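Local coordinates for PAP fimbrial major pilin protein (Escherichia coli, PDB 2UY6), which polymerizes into the thick right-handed helical rod of P pili, the surface filaments that enable the bacterium to colonize host epithelia, at residues L93-N96 with G97-L101. The protein carries 2 engineered substitutions. Sequence-based numbering, arbitrary orientation.
Sequences LDTN and GGTGL. Engineered in segment 97-101: L101 (natural residue Thr).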
ATOM      1  N   LEU B  93      13.399 -27.806  -4.261  1.00 36.46           N
ATOM      2  CA  LEU B  93      12.832 -27.543  -2.950  1.00 37.57           C
ATOM      3  C   LEU B  93      12.694 -28.845  -2.152  1.00 37.93           C
ATOM      4  O   LEU B  93      11.829 -29.672  -2.452  1.00 37.41           O
ATOM      5  CB  LEU B  93      11.460 -26.880  -3.103  1.00 37.74           C
ATOM      6  CG  LEU B  93      10.737 -26.569  -1.794  1.00 38.15           C
ATOM      7  CD1 LEU B  93      11.508 -25.498  -1.043  1.00 38.89           C
ATOM      8  CD2 LEU B  93       9.323 -26.122  -2.081  1.00 36.45           C
ATOM      9  N   ASP B  94      13.545 -29.020  -1.141  1.00 37.31           N
ATOM     10  CA  ASP B  94      13.510 -30.221  -0.316  1.00 36.59           C
ATOM     11  C   ASP B  94      12.135 -30.363   0.344  1.00 36.07           C
ATOM     12  O   ASP B  94      11.474 -29.362   0.632  1.00 37.68           O
ATOM     13  CB  ASP B  94      14.607 -30.163   0.750  1.00 38.44           C
ATOM     14  CG  ASP B  94      15.107 -31.552   1.155  1.00 39.56           C
ATOM     15  OD1 ASP B  94      14.266 -32.441   1.407  1.00 37.60           O
ATOM     16  OD2 ASP B  94      16.340 -31.748   1.225  1.00 38.57           O
ATOM     17  N   THR B  95      11.711 -31.602   0.586  1.00 34.46           N
ATOM     18  CA  THR B  95      10.404 -31.863   1.185  1.00 34.45           C
ATOM     19  C   THR B  95      10.426 -32.527   2.553  1.00 36.78           C
ATOM     20  O   THR B  95      11.469 -32.962   3.035  1.00 36.08           O
ATOM     21  CB  THR B  95       9.564 -32.762   0.280  1.00 33.46           C
ATOM     22  OG1 THR B  95      10.318 -33.937  -0.038  1.00 30.52           O
ATOM     23  CG2 THR B  95       9.175 -32.030  -0.995  1.00 31.68           C
ATOM     24  N   ASN B  96       9.249 -32.609   3.165  1.00 39.19           N
ATOM     25  CA  ASN B  96       9.089 -33.235   4.472  1.00 42.87           C
ATOM     26  C   ASN B  96       8.464 -34.612   4.327  1.00 44.22           C
ATOM     27  O   ASN B  96       7.592 -34.822   3.478  1.00 44.61           O
ATOM     28  CB  ASN B  96       8.185 -32.394   5.377  1.00 44.87           C
ATOM     29  CG  ASN B  96       8.757 -31.023   5.664  1.00 48.18           C
ATOM     30  OD1 ASN B  96       9.898 -30.893   6.129  1.00 48.20           O
ATOM     31  ND2 ASN B  96       7.966 -29.984   5.393  1.00 47.85           N
ATOM     32  N   GLY B  97       8.904 -35.541   5.172  1.00 44.39           N
ATOM     33  CA  GLY B  97       8.377 -36.891   5.134  1.00 44.30           C
ATOM     34  C   GLY B  97       9.437 -37.943   4.863  1.00 43.34           C
ATOM     35  O   GLY B  97       9.136 -39.132   4.827  1.00 43.03           O
ATOM     36  N   GLY B  98      10.677 -37.504   4.663  1.00 42.72           N
ATOM     37  CA  GLY B  98      11.762 -38.433   4.396  1.00 42.65           C
ATOM     38  C   GLY B  98      11.514 -39.389   3.239  1.00 42.68           C
ATOM     39  O   GLY B  98      12.016 -40.514   3.237  1.00 42.75           O
ATOM     40  N   THR B  99      10.741 -38.945   2.254  1.00 41.96           N
ATOM     41  CA  THR B  99      10.438 -39.770   1.095  1.00 41.15           C
ATOM     42  C   THR B  99      11.578 -39.738   0.090  1.00 40.36           C
ATOM     43  O   THR B  99      11.665 -40.600  -0.779  1.00 42.81           O
ATOM     44  CB  THR B  99       9.165 -39.286   0.377  1.00 42.58           C
ATOM     45  OG1 THR B  99       9.331 -37.916  -0.017  1.00 43.87           O
ATOM     46  CG2 THR B  99       7.947 -39.418   1.285  1.00 41.14           C
ATOM     47  N   GLY B 100      12.453 -38.748   0.210  1.00 38.58           N
ATOM     48  CA  GLY B 100      13.558 -38.630  -0.725  1.00 35.56           C
ATOM     49  C   GLY B 100      13.181 -37.793  -1.941  1.00 34.70           C
ATOM     50  O   GLY B 100      13.984 -37.602  -2.857  1.00 35.68           O
ATOM     51  N   LEU B 101      11.955 -37.286  -1.961  1.00 31.66           N
ATOM     52  CA  LEU B 101      11.508 -36.475  -3.080  1.00 30.51           C
ATOM     53  C   LEU B 101      11.852 -34.993  -2.917  1.00 31.06           C
ATOM     54  O   LEU B 101      12.132 -34.512  -1.814  1.00 31.78           O
ATOM     55  CB  LEU B 101      10.000 -36.634  -3.259  1.00 28.77           C
ATOM     56  CG  LEU B 101       9.503 -38.078  -3.370  1.00 26.87           C
ATOM     57  CD1 LEU B 101       7.980 -38.085  -3.479  1.00 21.95           C
ATOM     58  CD2 LEU B 101      10.146 -38.751  -4.576  1.00 24.10           C
TER
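T95 and L101 lie across from each other in the loop that turns the chain from the short, weakly bonded strand 93-94, outermost in its sheet within this chain, back into the antiparallel strand 101-106, their CA atoms 6.4 Å apart. Three glycines shape the bend: G97 and G98 both have positive phi, as does G100, and at G97 and G100 a CB would press against the preceding carbonyl oxygen. The side chain that spans the loop is that of T95. Its OG1 donates to the backbone O of L101 at 2.6 Å; the hydroxyl approaches from above the carbonyl plane, 56° out of it, and therefore off the lone-pair directions. A chi1 of 53° swings OG1 in over the T95 backbone, flanked by N and C, and turns it toward that oxygen. Further along the turn, T99 OG1 accepts a weak bond from the backbone N of L101 at 3.3 Å, though nearly straight (160°). Thus two threonine hydroxyls engage the peptide groups on either side of the L101 CA, while lying 4.1 Å from each other, OG1 to OG1. D94 OD1 adds a weak, strongly bent bond from T95 N. L101, an engineered residue replacing the natural threonine, takes part here through its backbone; its buried side chain packs on V147 and F152. T95 also touches A154 and I103, placing the turn against strands 153-162 and 101-106 of the pilin's immunoglobulin-like fold. Chemically, one threonine-to-carbonyl bond spans the turn, so its shape must also depend on the weak T99 bond and on backbone bonds to S153, T148 and S140.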